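PDB 3T0P: DNA polymerase III, beta subunit, which probably forms a ring-shaped head-to-tail homodimer around DNA, a sliding clamp that tethers DNA polymerases and other proteins and makes synthesis processive. Local coordinates for residues R262-C267 with G290-R295; D266-A271 with K323-A328. All coordinates share one frame; numbering follows the deposited sequence.

Contact 1 of 2, residues R262-C267 with G290-R295; sequences RELLDC and GNMELR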
loop_
_atom_site.group_PDB
_atom_site.type_symbol
_atom_site.label_atom_id
_atom_site.label_comp_id
_atom_site.label_asym_id
_atom_site.label_seq_id
_atom_site.Cartn_x
_atom_site.Cartn_y
_atom_site.Cartn_z
ATOM N N ARG B 262 25.590 3.585 -4.614
ATOM C CA ARG B 262 24.395 4.447 -4.628
ATOM C C ARG B 262 24.288 5.253 -5.929
ATOM O O ARG B 262 23.191 5.335 -6.481
ATOM C CB ARG B 262 24.380 5.393 -3.396
ATOM C CG ARG B 262 23.194 6.397 -3.250
ATOM C CD ARG B 262 21.802 5.772 -3.229
ATOM N NE ARG B 262 21.703 4.621 -2.325
ATOM C CZ ARG B 262 20.631 3.843 -2.212
ATOM N NH1 ARG B 262 19.538 4.096 -2.927
ATOM N NH2 ARG B 262 20.643 2.805 -1.388
ATOM N N GLU B 263 25.402 5.824 -6.439
ATOM C CA GLU B 263 25.355 6.589 -7.693
ATOM C C GLU B 263 24.952 5.698 -8.874
ATOM O O GLU B 263 24.169 6.142 -9.715
ATOM C CB GLU B 263 26.686 7.271 -8.014
ATOM C CG GLU B 263 27.022 8.478 -7.157
ATOM C CD GLU B 263 28.413 9.055 -7.389
ATOM O OE1 GLU B 263 28.939 8.922 -8.519
ATOM O OE2 GLU B 263 28.983 9.638 -6.436
ATOM N N LEU B 264 25.486 4.455 -8.940
ATOM C CA LEU B 264 25.156 3.528 -10.017
ATOM C C LEU B 264 23.663 3.140 -9.925
ATOM O O LEU B 264 22.921 3.261 -10.910
ATOM C CB LEU B 264 26.074 2.277 -10.002
ATOM C CG LEU B 264 25.836 1.291 -11.167
ATOM C CD1 LEU B 264 25.981 1.982 -12.537
ATOM C CD2 LEU B 264 26.771 0.083 -11.069
ATOM N N LEU B 265 23.222 2.739 -8.738
ATOM C CA LEU B 265 21.816 2.396 -8.480
ATOM C C LEU B 265 20.879 3.561 -8.851
ATOM O O LEU B 265 19.912 3.345 -9.611
ATOM C CB LEU B 265 21.609 1.988 -6.993
ATOM C CG LEU B 265 20.159 1.685 -6.550
ATOM C CD1 LEU B 265 19.474 0.648 -7.498
ATOM C CD2 LEU B 265 20.124 1.212 -5.114
ATOM N N ASP B 266 21.175 4.782 -8.373
ATOM C CA ASP B 266 20.286 5.939 -8.697
ATOM C C ASP B 266 20.214 6.236 -10.200
ATOM O O ASP B 266 19.148 6.576 -10.712
ATOM C CB ASP B 266 20.716 7.193 -7.946
ATOM C CG ASP B 266 20.396 7.133 -6.457
ATOM O OD1 ASP B 266 19.719 6.145 -6.021
ATOM O OD2 ASP B 266 20.849 8.043 -5.713
ATOM N N CYS B 267 21.330 6.062 -10.910
ATOM C CA CYS B 267 21.358 6.329 -12.322
ATOM C C CYS B 267 20.553 5.295 -13.124
ATOM O O CYS B 267 19.829 5.669 -14.035
ATOM C CB CYS B 267 22.794 6.388 -12.819
ATOM S SG CYS B 267 22.912 6.320 -14.616
ATOM N N GLY B 290 38.436 6.721 -15.895
ATOM C CA GLY B 290 37.791 7.636 -14.962
ATOM C C GLY B 290 36.315 7.932 -15.153
ATOM O O GLY B 290 35.758 8.707 -14.376
ATOM N N ASN B 291 35.664 7.331 -16.174
ATOM C CA ASN B 291 34.268 7.627 -16.462
ATOM C C ASN B 291 33.461 6.459 -16.986
ATOM O O ASN B 291 33.896 5.700 -17.836
ATOM C CB ASN B 291 34.168 8.772 -17.502
ATOM C CG ASN B 291 32.781 9.361 -17.602
ATOM O OD1 ASN B 291 32.339 10.115 -16.731
ATOM N ND2 ASN B 291 32.037 8.975 -18.623
HETATM N N MSE B 292 32.219 6.392 -16.518
HETATM C CA MSE B 292 31.191 5.508 -17.021
HETATM C C MSE B 292 30.059 6.381 -17.551
HETATM O O MSE B 292 29.489 7.192 -16.808
HETATM C CB MSE B 292 30.670 4.518 -15.973
HETATM C CG MSE B 292 29.577 3.649 -16.546
HETATM SE SE MSE B 292 28.628 2.536 -15.254
HETATM C CE MSE B 292 30.069 1.222 -14.834
ATOM N N GLU B 293 29.745 6.211 -18.828
ATOM C CA GLU B 293 28.619 6.872 -19.463
ATOM C C GLU B 293 27.493 5.856 -19.652
ATOM O O GLU B 293 27.715 4.792 -20.244
ATOM C CB GLU B 293 29.032 7.480 -20.803
ATOM C CG GLU B 293 27.865 8.215 -21.435
ATOM C CD GLU B 293 28.134 8.765 -22.818
ATOM O OE1 GLU B 293 28.425 7.967 -23.739
ATOM O OE2 GLU B 293 28.058 10.004 -22.975
ATOM N N LEU B 294 26.296 6.193 -19.165
ATOM C CA LEU B 294 25.088 5.383 -19.263
ATOM C C LEU B 294 24.064 6.070 -20.131
ATOM O O LEU B 294 23.807 7.259 -19.968
ATOM C CB LEU B 294 24.492 5.095 -17.874
ATOM C CG LEU B 294 25.400 4.326 -16.937
ATOM C CD1 LEU B 294 26.138 5.291 -16.017
ATOM C CD2 LEU B 294 24.616 3.348 -16.117
ATOM N N ARG B 295 23.495 5.318 -21.069
ATOM C CA ARG B 295 22.460 5.819 -21.979
ATOM C C ARG B 295 21.303 4.857 -22.105
ATOM O O ARG B 295 21.480 3.621 -22.053
ATOM C CB ARG B 295 23.003 6.064 -23.396
ATOM C CG ARG B 295 24.111 7.081 -23.497
ATOM C CD ARG B 295 24.690 7.174 -24.899
ATOM N NE ARG B 295 25.247 5.898 -25.354
ATOM C CZ ARG B 295 25.971 5.749 -26.459
ATOM N NH1 ARG B 295 26.258 6.798 -27.219
ATOM N NH2 ARG B 295 26.427 4.550 -26.804
#
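C267 and L264, one turn apart on helix 261-272, rest on L294 and M292 of strand 291-297, and every contact between 262-267 and 290-295 is apolar; no hydrogen bond crosses. The sulfur of C267 sits against the fork of L294, with C267 SG 3.7 Å from L294 CD1 and equally near CD2, while L294 CB and CG are 3.8 and 3.9 Å from C267 SG. C267 reaches this place because SG stands anti to the backbone N (chi1 166°), which carries it out from the helix toward the strand. L264 brings a single methyl: its CD1 lies 3.8 Å from M292 SE, the selenium of a selenomethionine, and 4.1 Å from L294 CD2. L264 meets both strand side chains nearly at right angles. L294 thus touches both helix residues, C267 closely and L264 more loosely, and an alanine here would probably strip the C267 sulfur of most of its apolar cover, leaving only the CB contact, and open a gap beside the L264 methyl. Beyond the pair, M292 also packs on V257 and I259 of strand 255-260 and on L339, which L264 touches too.

Backbone hydrogen bonds supply the polar part on each side separately. D266 N to R262 O (2.8 Å) keeps the helical turn, whereas M292 and L294 pair with I307 and E305 of strand 302-308. The axes of the two short segments run 17° from parallel, 10.9 Å apart. This is a helix packed on the face of an antiparallel sheet, as in the C-terminal domain of the beta sliding clamp, whose helices line the inside of the ring.

Contact 2 of 2, residues D266-A271 with K323-A328; sequences DCIDRA and KFFIDA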
loop_
_atom_site.group_PDB
_atom_site.type_symbol
_atom_site.label_atom_id
_atom_site.label_comp_id
_atom_site.label_asym_id
_atom_site.label_seq_id
_atom_site.Cartn_x
_atom_site.Cartn_y
_atom_site.Cartn_z
ATOM N N ASP B 266 21.175 4.782 -8.373
ATOM C CA ASP B 266 20.286 5.939 -8.697
ATOM C C ASP B 266 20.214 6.236 -10.200
ATOM O O ASP B 266 19.148 6.576 -10.712
ATOM C CB ASP B 266 20.716 7.193 -7.946
ATOM C CG ASP B 266 20.396 7.133 -6.457
ATOM O OD1 ASP B 266 19.719 6.145 -6.021
ATOM O OD2 ASP B 266 20.849 8.043 -5.713
ATOM N N CYS B 267 21.330 6.062 -10.910
ATOM C CA CYS B 267 21.358 6.329 -12.322
ATOM C C CYS B 267 20.553 5.295 -13.124
ATOM O O CYS B 267 19.829 5.669 -14.035
ATOM C CB CYS B 267 22.794 6.388 -12.819
ATOM S SG CYS B 267 22.912 6.320 -14.616
ATOM N N ILE B 268 20.728 3.993 -12.825
ATOM C CA ILE B 268 20.025 2.922 -13.524
ATOM C C ILE B 268 18.520 3.031 -13.223
ATOM O O ILE B 268 17.686 2.849 -14.118
ATOM C CB ILE B 268 20.611 1.531 -13.185
ATOM C CG1 ILE B 268 22.119 1.504 -13.538
ATOM C CG2 ILE B 268 19.850 0.452 -13.959
ATOM C CD1 ILE B 268 22.874 0.164 -13.338
ATOM N N ASP B 269 18.182 3.402 -11.994
ATOM C CA ASP B 269 16.792 3.592 -11.606
ATOM C C ASP B 269 16.177 4.772 -12.411
ATOM O O ASP B 269 15.070 4.630 -12.924
ATOM C CB ASP B 269 16.715 3.804 -10.094
ATOM C CG ASP B 269 15.320 3.985 -9.529
ATOM O OD1 ASP B 269 14.451 3.113 -9.795
ATOM O OD2 ASP B 269 15.116 4.961 -8.767
ATOM N N ARG B 270 16.914 5.881 -12.588
ATOM C CA ARG B 270 16.471 7.045 -13.395
ATOM C C ARG B 270 16.157 6.618 -14.827
ATOM O O ARG B 270 15.137 6.987 -15.364
ATOM C CB ARG B 270 17.570 8.127 -13.469
ATOM C CG ARG B 270 17.522 9.102 -12.349
ATOM C CD ARG B 270 18.445 10.290 -12.590
ATOM N NE ARG B 270 19.829 9.999 -12.229
ATOM C CZ ARG B 270 20.310 9.996 -10.987
ATOM N NH1 ARG B 270 19.511 10.233 -9.957
ATOM N NH2 ARG B 270 21.591 9.731 -10.768
ATOM N N ALA B 271 17.047 5.847 -15.437
ATOM C CA ALA B 271 16.904 5.335 -16.784
ATOM C C ALA B 271 15.610 4.515 -16.970
ATOM O O ALA B 271 15.002 4.604 -18.032
ATOM C CB ALA B 271 18.118 4.474 -17.124
ATOM N N LYS B 323 16.822 -3.857 -14.917
ATOM C CA LYS B 323 16.186 -4.571 -13.797
ATOM C C LYS B 323 17.186 -5.456 -12.998
ATOM O O LYS B 323 17.189 -5.423 -11.764
ATOM C CB LYS B 323 15.037 -5.440 -14.318
ATOM C CG LYS B 323 14.279 -6.222 -13.244
ATOM C CD LYS B 323 13.434 -7.350 -13.852
ATOM C CE LYS B 323 12.521 -7.974 -12.825
ATOM N NZ LYS B 323 13.266 -8.663 -11.734
ATOM N N PHE B 324 18.041 -6.199 -13.710
ATOM C CA PHE B 324 19.032 -7.107 -13.130
ATOM C C PHE B 324 20.064 -6.362 -12.249
ATOM O O PHE B 324 20.448 -6.848 -11.190
ATOM C CB PHE B 324 19.730 -7.900 -14.239
ATOM C CG PHE B 324 18.812 -8.764 -15.097
ATOM C CD1 PHE B 324 17.541 -9.127 -14.650
ATOM C CD2 PHE B 324 19.222 -9.217 -16.348
ATOM C CE1 PHE B 324 16.701 -9.927 -15.438
ATOM C CE2 PHE B 324 18.378 -10.010 -17.137
ATOM C CZ PHE B 324 17.131 -10.374 -16.666
ATOM N N PHE B 325 20.468 -5.171 -12.666
ATOM C CA PHE B 325 21.406 -4.375 -11.902
ATOM C C PHE B 325 20.722 -3.757 -10.690
ATOM O O PHE B 325 21.305 -3.752 -9.606
ATOM C CB PHE B 325 22.015 -3.292 -12.799
ATOM C CG PHE B 325 23.410 -3.645 -13.241
ATOM C CD1 PHE B 325 24.508 -3.346 -12.439
ATOM C CD2 PHE B 325 23.627 -4.337 -14.425
ATOM C CE1 PHE B 325 25.795 -3.722 -12.825
ATOM C CE2 PHE B 325 24.915 -4.723 -14.801
ATOM C CZ PHE B 325 25.989 -4.390 -14.015
ATOM N N ILE B 326 19.513 -3.219 -10.873
ATOM C CA ILE B 326 18.722 -2.604 -9.814
ATOM C C ILE B 326 18.462 -3.664 -8.716
ATOM O O ILE B 326 18.779 -3.417 -7.551
ATOM C CB ILE B 326 17.414 -1.997 -10.362
ATOM C CG1 ILE B 326 17.692 -0.710 -11.145
ATOM C CG2 ILE B 326 16.424 -1.715 -9.226
ATOM C CD1 ILE B 326 16.598 -0.296 -12.128
ATOM N N ASP B 327 17.997 -4.857 -9.096
ATOM C CA ASP B 327 17.737 -5.937 -8.115
ATOM C C ASP B 327 18.963 -6.240 -7.270
ATOM O O ASP B 327 18.835 -6.293 -6.057
ATOM C CB ASP B 327 17.307 -7.242 -8.803
ATOM C CG ASP B 327 15.951 -7.258 -9.447
ATOM O OD1 ASP B 327 15.194 -6.261 -9.277
ATOM O OD2 ASP B 327 15.641 -8.260 -10.153
ATOM N N ALA B 328 20.164 -6.375 -7.906
ATOM C CA ALA B 328 21.378 -6.697 -7.165
ATOM C C ALA B 328 21.886 -5.512 -6.358
ATOM O O ALA B 328 22.267 -5.699 -5.213
ATOM C CB ALA B 328 22.472 -7.199 -8.112
#
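I268 meets helix 322-329 with both of its branches. The long branch ends in CD1, which lies 3.6 Å from F325 CB and 3.8 Å from F325 CG, at the root of the ring; its approach to the ring itself is oblique. The short branch goes to the neighbouring residue, I268 CG2 being 3.7 Å from I326 CG1, and the two isoleucines lie alongside one another, running opposite ways. This division of labour follows from chi1 of I268 (-57°), which sets CG1 beside the backbone N and CG2 anti to it. The terminal methyl of I326 continues past I268 to the helix backbone, with I326 CD1 3.9 Å from D269 CA. The backbones are closest at D269 and I326, CA to CA 6.7 Å.

In the next shell, M285 of strand 283-288 packs on both I268 and F325, so the sheet lies beneath this junction. The F325 ring meets F320 edge-to-face, and its side chain packs on I361. On the far side of helix 322-329, K323 NZ binds D327 OD2 at 2.9 Å on the syn side of the carboxylate, and the same oxygen forms a salt bridge with R176. R270, pointing away from helix 322-329, pairs with E305 and donates NH1 to K81 O of the second subunit.

The helix segments cross at -138°, with their axes 9.5 Å apart. Without a hydrogen bond or ion pair between them, the two helices are held here by shape and by exclusion of water, while R270 and the K323-D327 pair find their ionic partners away from this junction.

Contacts 1 and 2 share helix 261-272 and, with it, D266 and C267; both are buried junctions of the C-terminal domain, their centres about 10 Å apart. Contact 1 seats the helix on the strand beneath it, with sulfur and selenium among methyl groups, whereas contact 2 joins it to a second helix through branched aliphatic side chains and the base of an aromatic ring. They merge into one apolar layer: L294 CD2 lies 4.0 Å from I268 CG1. Their surroundings differ. No other chain touches the segments of contact 1, while segment 266-271 of contact 2 also reaches the second subunit and therefore lies near the dimer interface.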